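Local coordinates for tailspike protein (Siphovirus 9NA, PDB 3RIQ), which probably binds the lipopolysaccharide of Salmonella as the phage's receptor-recognition protein and cleaves its O-antigen chains as an endorhamnosidase, at residues Val235-Ser240 with Phe267-Thr272; Asp278-Asn283 with His310-Ile315; Pro453-Thr458 with Val473-Ile478. One frame throughout, in Å; residues are numbered along the deposited sequence.

Interactions 1 and 2 are neighbours in the right-handed beta-helix, their centres about 9 Å apart, and follow in series along the chain. Strand 266-273 of interaction 1 lies beside strand 311-318 of interaction 2 in parallel pairing: the F267 carbonyl probably accepts a hydrogen bond from R313 N, and T272 OG1 probably donates to G279 O. Interaction 1 joins successive coils side by side, whereas interaction 2 packs side chains across the interior, from one wall to another. Interaction 3 comes last, its centre about 48 Å from that of interaction 1 and about 43 Å from that of interaction 2, in an antiparallel five-strand sheet. All three touch other subunits, so subunit contacts occur in both regions.

Interaction 1 (Val235-Ser240 with Phe267-Thr272); sequences VRDLIS and FDNITT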
ATOM      1  N   VAL A 235     -11.187  -6.757 -11.099  1.00 10.65           N
ATOM      2  CA  VAL A 235     -10.261  -5.921 -11.876  1.00 10.55           C
ATOM      3  C   VAL A 235      -8.995  -5.707 -11.058  1.00 10.12           C
ATOM      4  O   VAL A 235      -9.069  -5.370  -9.870  1.00 12.15           O
ATOM      5  CB  VAL A 235     -10.866  -4.523 -12.215  1.00  9.54           C
ATOM      6  CG1 VAL A 235      -9.857  -3.680 -12.989  1.00 11.54           C
ATOM      7  CG2 VAL A 235     -12.202  -4.674 -12.966  1.00 12.27           C
ATOM      8  N   ARG A 236      -7.829  -5.851 -11.716  1.00  9.65           N
ATOM      9  CA  ARG A 236      -6.536  -5.604 -11.048  1.00  9.90           C
ATOM     10  C   ARG A 236      -5.608  -4.805 -11.952  1.00 10.33           C
ATOM     11  O   ARG A 236      -5.570  -5.084 -13.160  1.00 11.04           O
ATOM     12  CB  ARG A 236      -5.874  -6.932 -10.645  1.00 11.14           C
ATOM     13  CG  ARG A 236      -4.502  -6.748  -9.996  1.00 11.47           C
ATOM     14  CD  ARG A 236      -3.958  -8.007  -9.346  1.00 12.57           C
ATOM     15  NE  ARG A 236      -3.888  -9.213 -10.189  1.00 13.47           N
ATOM     16  CZ  ARG A 236      -2.834  -9.553 -10.939  1.00 14.76           C
ATOM     17  NH1 ARG A 236      -1.800  -8.704 -11.058  1.00 14.93           N
ATOM     18  NH2 ARG A 236      -2.810 -10.740 -11.579  1.00 16.78           N
ATOM     19  N   ASP A 237      -4.913  -3.804 -11.377  1.00 10.55           N
ATOM     20  CA  ASP A 237      -3.824  -3.066 -12.100  1.00 10.81           C
ATOM     21  C   ASP A 237      -4.333  -2.385 -13.363  1.00 11.08           C
ATOM     22  O   ASP A 237      -3.765  -2.592 -14.457  1.00 12.69           O
ATOM     23  CB  ASP A 237      -2.672  -4.006 -12.470  1.00 10.96           C
ATOM     24  CG  ASP A 237      -1.985  -4.607 -11.268  1.00 12.01           C
ATOM     25  OD1 ASP A 237      -1.998  -3.989 -10.188  1.00 13.12           O
ATOM     26  OD2 ASP A 237      -1.394  -5.707 -11.418  1.00 13.87           O
ATOM     27  N   LEU A 238      -5.400  -1.589 -13.235  1.00 10.42           N
ATOM     28  CA  LEU A 238      -5.980  -0.894 -14.395  1.00  9.96           C
ATOM     29  C   LEU A 238      -5.907   0.622 -14.188  1.00 10.34           C
ATOM     30  O   LEU A 238      -6.105   1.116 -13.069  1.00 12.25           O
ATOM     31  CB  LEU A 238      -7.467  -1.296 -14.536  1.00 10.16           C
ATOM     32  CG  LEU A 238      -8.223  -0.633 -15.687  1.00 10.01           C
ATOM     33  CD1 LEU A 238      -7.719  -1.132 -17.045  1.00 12.97           C
ATOM     34  CD2 LEU A 238      -9.726  -0.890 -15.530  1.00 12.65           C
ATOM     35  N   ILE A 239      -5.648   1.349 -15.270  1.00 10.54           N
ATOM     36  CA  ILE A 239      -5.847   2.828 -15.285  1.00  9.55           C
ATOM     37  C   ILE A 239      -7.130   3.073 -16.074  1.00 10.76           C
ATOM     38  O   ILE A 239      -7.241   2.618 -17.214  1.00 10.59           O
ATOM     39  CB  ILE A 239      -4.645   3.564 -15.940  1.00 10.22           C
ATOM     40  CG1 ILE A 239      -3.360   3.294 -15.143  1.00 11.31           C
ATOM     41  CG2 ILE A 239      -4.955   5.044 -16.037  1.00 11.27           C
ATOM     42  CD1 ILE A 239      -2.106   3.785 -15.818  1.00 16.27           C
ATOM     43  N   SER A 240      -8.091   3.784 -15.487  1.00 10.29           N
ATOM     44  CA  SER A 240      -9.363   4.132 -16.143  1.00 10.96           C
ATOM     45  C   SER A 240      -9.338   5.637 -16.335  1.00 10.98           C
ATOM     46  O   SER A 240      -9.304   6.394 -15.331  1.00 11.32           O
ATOM     47  CB  SER A 240     -10.517   3.734 -15.227  1.00 11.08           C
ATOM     48  OG  SER A 240     -11.750   4.184 -15.751  1.00 12.90           O
ATOM     49  N   PHE A 267     -11.237  -5.864  -6.410  1.00 10.83           N
ATOM     50  CA  PHE A 267     -10.798  -4.682  -7.136  1.00 10.65           C
ATOM     51  C   PHE A 267      -9.505  -4.249  -6.466  1.00 10.74           C
ATOM     52  O   PHE A 267      -9.534  -3.775  -5.310  1.00 12.61           O
ATOM     53  CB  PHE A 267     -11.861  -3.572  -7.056  1.00 10.75           C
ATOM     54  CG  PHE A 267     -13.208  -3.999  -7.601  1.00 11.60           C
ATOM     55  CD1 PHE A 267     -13.466  -3.916  -8.968  1.00 12.93           C
ATOM     56  CD2 PHE A 267     -14.204  -4.566  -6.758  1.00 13.36           C
ATOM     57  CE1 PHE A 267     -14.706  -4.321  -9.480  1.00 14.44           C
ATOM     58  CE2 PHE A 267     -15.448  -4.997  -7.283  1.00 14.96           C
ATOM     59  CZ  PHE A 267     -15.691  -4.868  -8.641  1.00 14.75           C
ATOM     60  N   ASP A 268      -8.387  -4.426  -7.183  1.00 10.18           N
ATOM     61  CA  ASP A 268      -7.051  -4.221  -6.607  1.00 11.56           C
ATOM     62  C   ASP A 268      -6.202  -3.345  -7.532  1.00 11.59           C
ATOM     63  O   ASP A 268      -5.881  -3.769  -8.644  1.00 12.70           O
ATOM     64  CB  ASP A 268      -6.377  -5.596  -6.381  1.00 12.09           C
ATOM     65  CG  ASP A 268      -4.903  -5.494  -5.962  1.00 12.30           C
ATOM     66  OD1 ASP A 268      -4.458  -4.447  -5.442  1.00 13.88           O
ATOM     67  OD2 ASP A 268      -4.184  -6.516  -6.124  1.00 15.41           O
ATOM     68  N   ASN A 269      -5.828  -2.154  -7.068  1.00 11.48           N
ATOM     69  CA  ASN A 269      -4.942  -1.267  -7.816  1.00 11.14           C
ATOM     70  C   ASN A 269      -5.599  -0.722  -9.065  1.00 11.37           C
ATOM     71  O   ASN A 269      -5.230  -1.063 -10.210  1.00 12.88           O
ATOM     72  CB  ASN A 269      -3.594  -1.918  -8.138  1.00 12.32           C
ATOM     73  CG  ASN A 269      -2.561  -0.888  -8.583  1.00 13.83           C
ATOM     74  OD1 ASN A 269      -2.800   0.303  -8.415  1.00 17.24           O
ATOM     75  ND2 ASN A 269      -1.471  -1.324  -9.209  1.00 13.79           N
ATOM     76  N   ILE A 270      -6.570   0.138  -8.841  1.00 11.20           N
ATOM     77  CA  ILE A 270      -7.247   0.832  -9.910  1.00 12.07           C
ATOM     78  C   ILE A 270      -6.918   2.302  -9.726  1.00 10.96           C
ATOM     79  O   ILE A 270      -7.050   2.829  -8.624  1.00 11.74           O
ATOM     80  CB  ILE A 270      -8.756   0.599  -9.871  1.00 12.64           C
ATOM     81  CG1 ILE A 270      -9.058  -0.907 -10.029  1.00 16.42           C
ATOM     82  CG2 ILE A 270      -9.474   1.479 -10.973  1.00 13.36           C
ATOM     83  CD1 ILE A 270     -10.481  -1.302  -9.789  1.00 18.82           C
ATOM     84  N   THR A 271      -6.476   2.942 -10.808  1.00 10.97           N
ATOM     85  CA  THR A 271      -6.192   4.381 -10.859  1.00 10.09           C
ATOM     86  C   THR A 271      -7.246   4.996 -11.759  1.00 11.63           C
ATOM     87  O   THR A 271      -7.264   4.685 -12.966  1.00 11.92           O
ATOM     88  CB  THR A 271      -4.795   4.633 -11.511  1.00 11.69           C
ATOM     89  OG1 THR A 271      -3.792   3.994 -10.713  1.00 11.37           O
ATOM     90  CG2 THR A 271      -4.511   6.123 -11.668  1.00 13.92           C
ATOM     91  N   THR A 272      -8.094   5.868 -11.211  1.00 10.56           N
ATOM     92  CA  THR A 272      -9.158   6.494 -12.025  1.00 10.76           C
ATOM     93  C   THR A 272      -8.897   7.969 -12.124  1.00 10.91           C
ATOM     94  O   THR A 272      -8.763   8.652 -11.099  1.00 11.32           O
ATOM     95  CB  THR A 272     -10.543   6.276 -11.430  1.00 11.14           C
ATOM     96  OG1 THR A 272     -10.781   4.877 -11.289  1.00 12.10           O
ATOM     97  CG2 THR A 272     -11.614   6.892 -12.358  1.00 11.21           C
TER
HETATM   98  O   HOH W   1      -1.569  -5.496  -7.928  1.00 23.78           O
HETATM   99  O   HOH W   2      -3.570   1.284 -11.225  1.00 14.50           O
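V235-S240 and F267-T272 pair in parallel register, V235 opposite F267 through S240 opposite T272, with CA-CA spacings of 4.7 to 5.0 Å. Main-chain bonds carry the pairing: D268 N to V235 O, D237 N to D268 O, T271 N to L238 O and S240 N to T271 O (2.8 Å), whereas L238 N to N269 O, at the corner, reaches 3.1 Å and is bent to 140°.

At that corner D237 and N269 both have positive phi, and their side chains meet. N269 ND2 donates to D237 OD1 at 2.9 Å, on its anti side but clearly above the carboxylate plane, the two flat groups being 82° apart. D237 OD2 forms a salt bridge with the adjacent R236 NH1 (3.0 Å), whose hydrogen bond is weak. N269 is held further by the second subunit, through R313 at OD1 and D268 at ND2. Water 2 bridges L238 O and T271 OG1.

Apolar contact lies on the face of V235, F267 and I270. I270 CD1 comes within 4.0 Å of V235 CG1, the side chains crossing at about a right angle; CG1 of I270 beside its backbone N (chi1 -61°) and an extended chain beyond put CD1 there. V235 CB also packs on the F267 ring.

Matching corners at D237 and N269, with strands in register on both sides, are what successive coils of this protein's right-handed parallel beta-helix present.

Interaction 2 (Asp278-Asn283 with His310-Ile315); sequences DGIDVN and HIIRNI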
ATOM      1  N   ASP A 278     -18.265   8.244 -10.694  1.00 12.52           N
ATOM      2  CA  ASP A 278     -17.563   7.982  -9.419  1.00 13.44           C
ATOM      3  C   ASP A 278     -16.258   7.224  -9.660  1.00 12.31           C
ATOM      4  O   ASP A 278     -16.197   6.338 -10.522  1.00 12.85           O
ATOM      5  CB  ASP A 278     -18.486   7.168  -8.510  1.00 13.51           C
ATOM      6  CG  ASP A 278     -19.869   7.776  -8.466  1.00 13.75           C
ATOM      7  OD1 ASP A 278     -19.926   9.008  -8.229  1.00 14.09           O
ATOM      8  OD2 ASP A 278     -20.865   7.076  -8.761  1.00 14.78           O
ATOM      9  N   GLY A 279     -15.214   7.567  -8.918  1.00 12.60           N
ATOM     10  CA  GLY A 279     -13.897   6.942  -9.150  1.00 12.88           C
ATOM     11  C   GLY A 279     -13.961   5.422  -9.230  1.00 11.84           C
ATOM     12  O   GLY A 279     -13.326   4.800 -10.096  1.00 12.83           O
ATOM     13  N   ILE A 280     -14.673   4.808  -8.289  1.00 11.09           N
ATOM     14  CA  ILE A 280     -15.173   3.452  -8.492  1.00 10.75           C
ATOM     15  C   ILE A 280     -16.621   3.489  -8.023  1.00 11.00           C
ATOM     16  O   ILE A 280     -16.959   4.266  -7.120  1.00 11.82           O
ATOM     17  CB  ILE A 280     -14.362   2.367  -7.695  1.00 11.30           C
ATOM     18  CG1 ILE A 280     -14.465   2.555  -6.168  1.00 12.54           C
ATOM     19  CG2 ILE A 280     -12.910   2.331  -8.156  1.00 13.47           C
ATOM     20  CD1 ILE A 280     -13.746   1.468  -5.375  1.00 14.61           C
ATOM     21  N   ASP A 281     -17.474   2.663  -8.642  1.00 11.90           N
ATOM     22  CA  ASP A 281     -18.894   2.564  -8.226  1.00 11.17           C
ATOM     23  C   ASP A 281     -19.131   1.090  -7.928  1.00 12.01           C
ATOM     24  O   ASP A 281     -19.463   0.319  -8.840  1.00 13.46           O
ATOM     25  CB  ASP A 281     -19.835   3.028  -9.357  1.00 12.73           C
ATOM     26  CG  ASP A 281     -21.298   2.769  -9.040  1.00 14.08           C
ATOM     27  OD1 ASP A 281     -21.594   2.418  -7.867  1.00 16.81           O
ATOM     28  OD2 ASP A 281     -22.153   2.944  -9.951  1.00 16.41           O
ATOM     29  N   VAL A 282     -18.928   0.690  -6.678  1.00 11.61           N
ATOM     30  CA  VAL A 282     -19.111  -0.720  -6.311  1.00 12.65           C
ATOM     31  C   VAL A 282     -20.391  -0.790  -5.475  1.00 12.65           C
ATOM     32  O   VAL A 282     -20.366  -1.140  -4.291  1.00 13.25           O
ATOM     33  CB  VAL A 282     -17.873  -1.287  -5.575  1.00 11.81           C
ATOM     34  CG1 VAL A 282     -18.031  -2.794  -5.322  1.00 13.84           C
ATOM     35  CG2 VAL A 282     -16.599  -1.064  -6.424  1.00 14.82           C
ATOM     36  N   ASN A 283     -21.510  -0.370  -6.086  1.00 12.90           N
ATOM     37  CA  ASN A 283     -22.818  -0.448  -5.446  1.00 12.58           C
ATOM     38  C   ASN A 283     -23.670  -1.552  -6.059  1.00 12.17           C
ATOM     39  O   ASN A 283     -23.512  -1.889  -7.252  1.00 12.99           O
ATOM     40  CB  ASN A 283     -23.555   0.892  -5.607  1.00 13.46           C
ATOM     41  CG  ASN A 283     -22.990   1.978  -4.694  1.00 12.87           C
ATOM     42  OD1 ASN A 283     -23.560   2.267  -3.626  1.00 14.69           O
ATOM     43  ND2 ASN A 283     -21.866   2.575  -5.092  1.00 14.69           N
ATOM     44  N   HIS A 310     -17.247  -7.799  -1.210  1.00 11.47           N
ATOM     45  CA  HIS A 310     -16.165  -7.456  -2.119  1.00 11.43           C
ATOM     46  C   HIS A 310     -14.898  -7.149  -1.318  1.00 11.59           C
ATOM     47  O   HIS A 310     -14.946  -6.798  -0.125  1.00 12.37           O
ATOM     48  CB  HIS A 310     -16.537  -6.247  -2.978  1.00 11.18           C
ATOM     49  CG  HIS A 310     -17.729  -6.467  -3.862  1.00 11.68           C
ATOM     50  ND1 HIS A 310     -17.786  -7.471  -4.809  1.00 11.42           N
ATOM     51  CD2 HIS A 310     -18.867  -5.743  -4.003  1.00 11.59           C
ATOM     52  CE1 HIS A 310     -18.930  -7.375  -5.472  1.00 11.55           C
ATOM     53  NE2 HIS A 310     -19.610  -6.339  -4.995  1.00 11.17           N
ATOM     54  N   ILE A 311     -13.763  -7.276  -1.995  1.00 10.95           N
ATOM     55  CA  ILE A 311     -12.481  -6.770  -1.525  1.00 11.66           C
ATOM     56  C   ILE A 311     -12.053  -5.642  -2.436  1.00 10.62           C
ATOM     57  O   ILE A 311     -11.953  -5.825  -3.669  1.00 11.74           O
ATOM     58  CB  ILE A 311     -11.409  -7.894  -1.505  1.00 11.26           C
ATOM     59  CG1 ILE A 311     -11.854  -9.053  -0.589  1.00 12.30           C
ATOM     60  CG2 ILE A 311     -10.022  -7.326  -1.146  1.00 12.31           C
ATOM     61  CD1 ILE A 311     -10.900 -10.304  -0.604  1.00 14.32           C
ATOM     62  N   ILE A 312     -11.833  -4.474  -1.837  1.00 10.34           N
ATOM     63  CA  ILE A 312     -11.453  -3.285  -2.588  1.00 10.88           C
ATOM     64  C   ILE A 312     -10.159  -2.772  -1.978  1.00 10.71           C
ATOM     65  O   ILE A 312     -10.143  -2.405  -0.802  1.00 12.24           O
ATOM     66  CB  ILE A 312     -12.551  -2.199  -2.454  1.00 10.99           C
ATOM     67  CG1 ILE A 312     -13.882  -2.696  -3.062  1.00 11.88           C
ATOM     68  CG2 ILE A 312     -12.075  -0.859  -3.141  1.00 12.72           C
ATOM     69  CD1 ILE A 312     -15.101  -1.767  -2.710  1.00 13.03           C
ATOM     70  N   ARG A 313      -9.076  -2.726  -2.745  1.00 10.57           N
ATOM     71  CA  ARG A 313      -7.808  -2.280  -2.155  1.00 11.25           C
ATOM     72  C   ARG A 313      -6.872  -1.597  -3.145  1.00 11.59           C
ATOM     73  O   ARG A 313      -6.944  -1.839  -4.375  1.00 12.15           O
ATOM     74  CB  ARG A 313      -7.094  -3.413  -1.432  1.00 14.02           C
ATOM     75  CG  ARG A 313      -6.981  -4.668  -2.165  1.00 15.60           C
ATOM     76  CD  ARG A 313      -6.551  -5.879  -1.237  1.00 13.11           C
ATOM     77  NE  ARG A 313      -5.175  -5.744  -0.739  1.00 12.05           N
ATOM     78  CZ  ARG A 313      -4.097  -6.242  -1.331  1.00 12.48           C
ATOM     79  NH1 ARG A 313      -4.233  -6.926  -2.466  1.00 13.88           N
ATOM     80  NH2 ARG A 313      -2.880  -6.011  -0.816  1.00 14.02           N
ATOM     81  N   ASN A 314      -6.068  -0.677  -2.619  1.00 10.67           N
ATOM     82  CA  ASN A 314      -5.005  -0.001  -3.402  1.00 11.88           C
ATOM     83  C   ASN A 314      -5.568   0.872  -4.524  1.00 11.63           C
ATOM     84  O   ASN A 314      -5.039   0.884  -5.652  1.00 12.85           O
ATOM     85  CB  ASN A 314      -4.011  -1.055  -3.922  1.00 12.16           C
ATOM     86  CG  ASN A 314      -3.452  -1.928  -2.791  1.00 12.08           C
ATOM     87  OD1 ASN A 314      -3.039  -1.417  -1.764  1.00 14.25           O
ATOM     88  ND2 ASN A 314      -3.494  -3.232  -2.961  1.00 13.44           N
ATOM     89  N   ILE A 315      -6.631   1.608  -4.216  1.00 11.30           N
ATOM     90  CA  ILE A 315      -7.341   2.412  -5.223  1.00 10.51           C
ATOM     91  C   ILE A 315      -6.809   3.840  -5.122  1.00 10.72           C
ATOM     92  O   ILE A 315      -6.553   4.339  -4.008  1.00 11.44           O
ATOM     93  CB  ILE A 315      -8.842   2.451  -4.902  1.00 11.25           C
ATOM     94  CG1 ILE A 315      -9.405   1.036  -4.758  1.00 12.55           C
ATOM     95  CG2 ILE A 315      -9.609   3.293  -5.939  1.00 13.14           C
ATOM     96  CD1 ILE A 315      -9.327   0.132  -6.010  1.00 14.00           C
TER
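V282 and I280 meet H310, I312 and I315 in a side-chain packing contact, largely aliphatic, across the interior of the beta-helix, between strand 281-282 on one wall and strand 311-318 on another. The backbones stay well apart, the nearest CA pairs being V282 with H310 at 8.5 Å and I280 with I315 at 8.6 Å, and the gap is spanned by side chains whose CB atoms point inward from both walls.

Two pairs meet tip to tip. I280 CD1 touches I312 CG2 at 3.6 Å; its CG1 sits between the backbone N and the carbonyl carbon (chi1 63°), with chi2 extended so that CD1 reaches across. V282 CB lies 4.0 Å from I312 CD1. Inward-facing aliphatic residues of this kind form the core of a parallel beta-helix, and F267 and W327 add to it by packing on V282.

H310 closes one end. V282 CG1 approaches its ring obliquely, 3.3 Å from CD2, and the ring's ND1 accepts a hydrogen bond from the backbone N of L265, which helps to fix the ring's rotation. At the other end I280 CG2 lies 4.1 Å from I315 CG2, and I315 packs in turn on I270 of the preceding coil.

Interaction 3 (Pro453-Thr458 with Val473-Ile478); sequences PSLVLT and VKLSAI
V456 and T458 pair with S476 and K474 as antiparallel strands, whose axes run at 174° and approach to 4.6 Å. Four main-chain bonds satisfy the N and O of these residues in two reciprocal pairs. V456 N donates to S476 O at 3.2 Å, and S476 N returns a bond to V456 O at 3.1 Å; T458 N reaches K474 O at 2.8 Å, and K474 N reaches T458 O at 3.0 Å. The T458 N bond is close to straight (169°), although its donor is tilted 28° from the K474 carbonyl plane. L457 and L475 form the non-hydrogen-bonded pair between these two hydrogen-bonded pairs, and their own backbone groups bond outward, to L441 and L487 respectively.

Two side-chain polar groups find partners outside these segments. S476 OG is hydrogen-bonded to R483 NE, and R483 NH1 also donates to the backbone carbonyl P453 O. K474 NZ has a weak, long ion pair with D460.

Leucines form the apolar face: L475 CD1 meets L455 CD2 at 3.8 Å and L457 CB at 4.0 Å. On the other face T458 CB packs 4.0 Å from K474 CB.

S454 and L455 both face M443, a classic beta bulge against strand 438-444. Strands 455-461 and 470-479 form a hairpin flanked by 438-444 and 482-489, while the third subunit supplies S471 to S454 O and I478 N.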
ATOM      1  N   PRO A 453     -15.380  22.421  24.466  1.00 17.53           N
ATOM      2  CA  PRO A 453     -14.641  21.431  25.258  1.00 17.24           C
ATOM      3  C   PRO A 453     -14.894  21.572  26.761  1.00 17.14           C
ATOM      4  O   PRO A 453     -15.133  22.670  27.237  1.00 17.16           O
ATOM      5  CB  PRO A 453     -13.160  21.714  24.889  1.00 17.32           C
ATOM      6  CG  PRO A 453     -13.134  23.167  24.465  1.00 17.79           C
ATOM      7  CD  PRO A 453     -14.474  23.347  23.745  1.00 18.32           C
ATOM      8  N   SER A 454     -14.832  20.458  27.490  1.00 16.37           N
ATOM      9  CA  SER A 454     -14.988  20.489  28.942  1.00 16.53           C
ATOM     10  C   SER A 454     -13.674  20.875  29.643  1.00 16.21           C
ATOM     11  O   SER A 454     -13.677  21.283  30.802  1.00 17.25           O
ATOM     12  CB  SER A 454     -15.484  19.125  29.451  1.00 17.14           C
ATOM     13  OG  SER A 454     -16.876  18.933  29.142  1.00 16.75           O
ATOM     14  N   LEU A 455     -12.552  20.782  28.932  1.00 16.50           N
ATOM     15  CA  LEU A 455     -11.234  21.099  29.502  1.00 15.21           C
ATOM     16  C   LEU A 455     -10.382  21.736  28.427  1.00 15.52           C
ATOM     17  O   LEU A 455     -10.341  21.215  27.307  1.00 15.18           O
ATOM     18  CB  LEU A 455     -10.561  19.816  30.015  1.00 15.18           C
ATOM     19  CG  LEU A 455      -9.174  19.881  30.677  1.00 15.21           C
ATOM     20  CD1 LEU A 455      -8.985  18.666  31.590  1.00 15.91           C
ATOM     21  CD2 LEU A 455      -8.021  19.982  29.648  1.00 15.25           C
ATOM     22  N   VAL A 456      -9.718  22.846  28.742  1.00 15.73           N
ATOM     23  CA  VAL A 456      -8.694  23.402  27.860  1.00 15.25           C
ATOM     24  C   VAL A 456      -7.440  23.712  28.666  1.00 14.78           C
ATOM     25  O   VAL A 456      -7.503  24.434  29.685  1.00 15.38           O
ATOM     26  CB  VAL A 456      -9.166  24.709  27.171  1.00 15.81           C
ATOM     27  CG1 VAL A 456      -8.057  25.229  26.280  1.00 15.86           C
ATOM     28  CG2 VAL A 456     -10.468  24.484  26.374  1.00 15.73           C
ATOM     29  N   LEU A 457      -6.320  23.119  28.259  1.00 14.24           N
ATOM     30  CA  LEU A 457      -4.995  23.392  28.813  1.00 15.04           C
ATOM     31  C   LEU A 457      -4.199  24.193  27.764  1.00 15.02           C
ATOM     32  O   LEU A 457      -4.046  23.727  26.640  1.00 15.88           O
ATOM     33  CB  LEU A 457      -4.278  22.066  29.101  1.00 15.68           C
ATOM     34  CG  LEU A 457      -2.827  22.094  29.622  1.00 14.47           C
ATOM     35  CD1 LEU A 457      -2.765  22.653  31.074  1.00 15.55           C
ATOM     36  CD2 LEU A 457      -2.170  20.710  29.528  1.00 16.61           C
ATOM     37  N   THR A 458      -3.705  25.372  28.129  1.00 16.13           N
ATOM     38  CA  THR A 458      -3.088  26.283  27.160  1.00 16.10           C
ATOM     39  C   THR A 458      -1.632  26.557  27.521  1.00 15.59           C
ATOM     40  O   THR A 458      -1.313  26.811  28.701  1.00 16.69           O
ATOM     41  CB  THR A 458      -3.838  27.643  27.147  1.00 16.59           C
ATOM     42  OG1 THR A 458      -5.237  27.415  26.905  1.00 17.86           O
ATOM     43  CG2 THR A 458      -3.267  28.577  26.081  1.00 16.26           C
ATOM     44  N   VAL A 473       0.984  29.391  31.565  1.00 15.95           N
ATOM     45  CA  VAL A 473       0.238  28.121  31.459  1.00 15.71           C
ATOM     46  C   VAL A 473      -1.163  28.348  32.039  1.00 16.07           C
ATOM     47  O   VAL A 473      -1.307  29.025  33.071  1.00 15.75           O
ATOM     48  CB  VAL A 473       1.017  27.037  32.211  1.00 16.58           C
ATOM     49  CG1 VAL A 473       0.164  25.747  32.476  1.00 16.46           C
ATOM     50  CG2 VAL A 473       2.307  26.712  31.439  1.00 17.40           C
ATOM     51  N   LYS A 474      -2.187  27.800  31.406  1.00 15.94           N
ATOM     52  CA  LYS A 474      -3.564  28.011  31.828  1.00 16.09           C
ATOM     53  C   LYS A 474      -4.310  26.698  31.782  1.00 15.60           C
ATOM     54  O   LYS A 474      -4.017  25.840  30.916  1.00 16.05           O
ATOM     55  CB  LYS A 474      -4.293  29.007  30.919  1.00 17.40           C
ATOM     56  CG  LYS A 474      -3.544  30.285  30.661  1.00 18.39           C
ATOM     57  CD  LYS A 474      -4.212  31.057  29.534  1.00 21.65           C
ATOM     58  CE  LYS A 474      -3.424  32.307  29.236  1.00 26.68           C
ATOM     59  NZ  LYS A 474      -3.983  33.117  28.107  1.00 28.06           N
ATOM     60  N   LEU A 475      -5.300  26.539  32.657  1.00 15.45           N
ATOM     61  CA  LEU A 475      -6.161  25.353  32.647  1.00 15.92           C
ATOM     62  C   LEU A 475      -7.543  25.769  33.122  1.00 16.14           C
ATOM     63  O   LEU A 475      -7.656  26.431  34.170  1.00 15.93           O
ATOM     64  CB  LEU A 475      -5.592  24.250  33.557  1.00 15.22           C
ATOM     65  CG  LEU A 475      -6.415  22.961  33.737  1.00 14.62           C
ATOM     66  CD1 LEU A 475      -6.634  22.237  32.386  1.00 14.37           C
ATOM     67  CD2 LEU A 475      -5.777  22.000  34.790  1.00 16.00           C
ATOM     68  N   SER A 476      -8.593  25.431  32.363  1.00 16.23           N
ATOM     69  CA  SER A 476      -9.941  25.913  32.714  1.00 15.91           C
ATOM     70  C   SER A 476     -11.031  24.885  32.425  1.00 15.81           C
ATOM     71  O   SER A 476     -10.890  24.038  31.516  1.00 16.24           O
ATOM     72  CB  SER A 476     -10.283  27.239  31.979  1.00 16.15           C
ATOM     73  OG  SER A 476     -10.367  26.991  30.562  1.00 18.40           O
ATOM     74  N   ALA A 477     -12.080  24.954  33.232  1.00 16.93           N
ATOM     75  CA  ALA A 477     -13.326  24.217  33.029  1.00 16.63           C
ATOM     76  C   ALA A 477     -14.330  25.102  32.272  1.00 17.15           C
ATOM     77  O   ALA A 477     -13.956  26.147  31.733  1.00 17.77           O
ATOM     78  CB  ALA A 477     -13.923  23.777  34.395  1.00 16.77           C
ATOM     79  N   ILE A 478     -15.587  24.670  32.222  1.00 17.58           N
ATOM     80  CA  ILE A 478     -16.630  25.427  31.531  1.00 18.12           C
ATOM     81  C   ILE A 478     -17.896  25.410  32.412  1.00 19.31           C
ATOM     82  O   ILE A 478     -18.137  24.456  33.162  1.00 18.95           O
ATOM     83  CB  ILE A 478     -16.888  24.846  30.078  1.00 17.89           C
ATOM     84  CG1 ILE A 478     -17.659  25.852  29.188  1.00 19.40           C
ATOM     85  CG2 ILE A 478     -17.558  23.453  30.128  1.00 18.03           C
ATOM     86  CD1 ILE A 478     -17.646  25.517  27.660  1.00 19.21           C
TER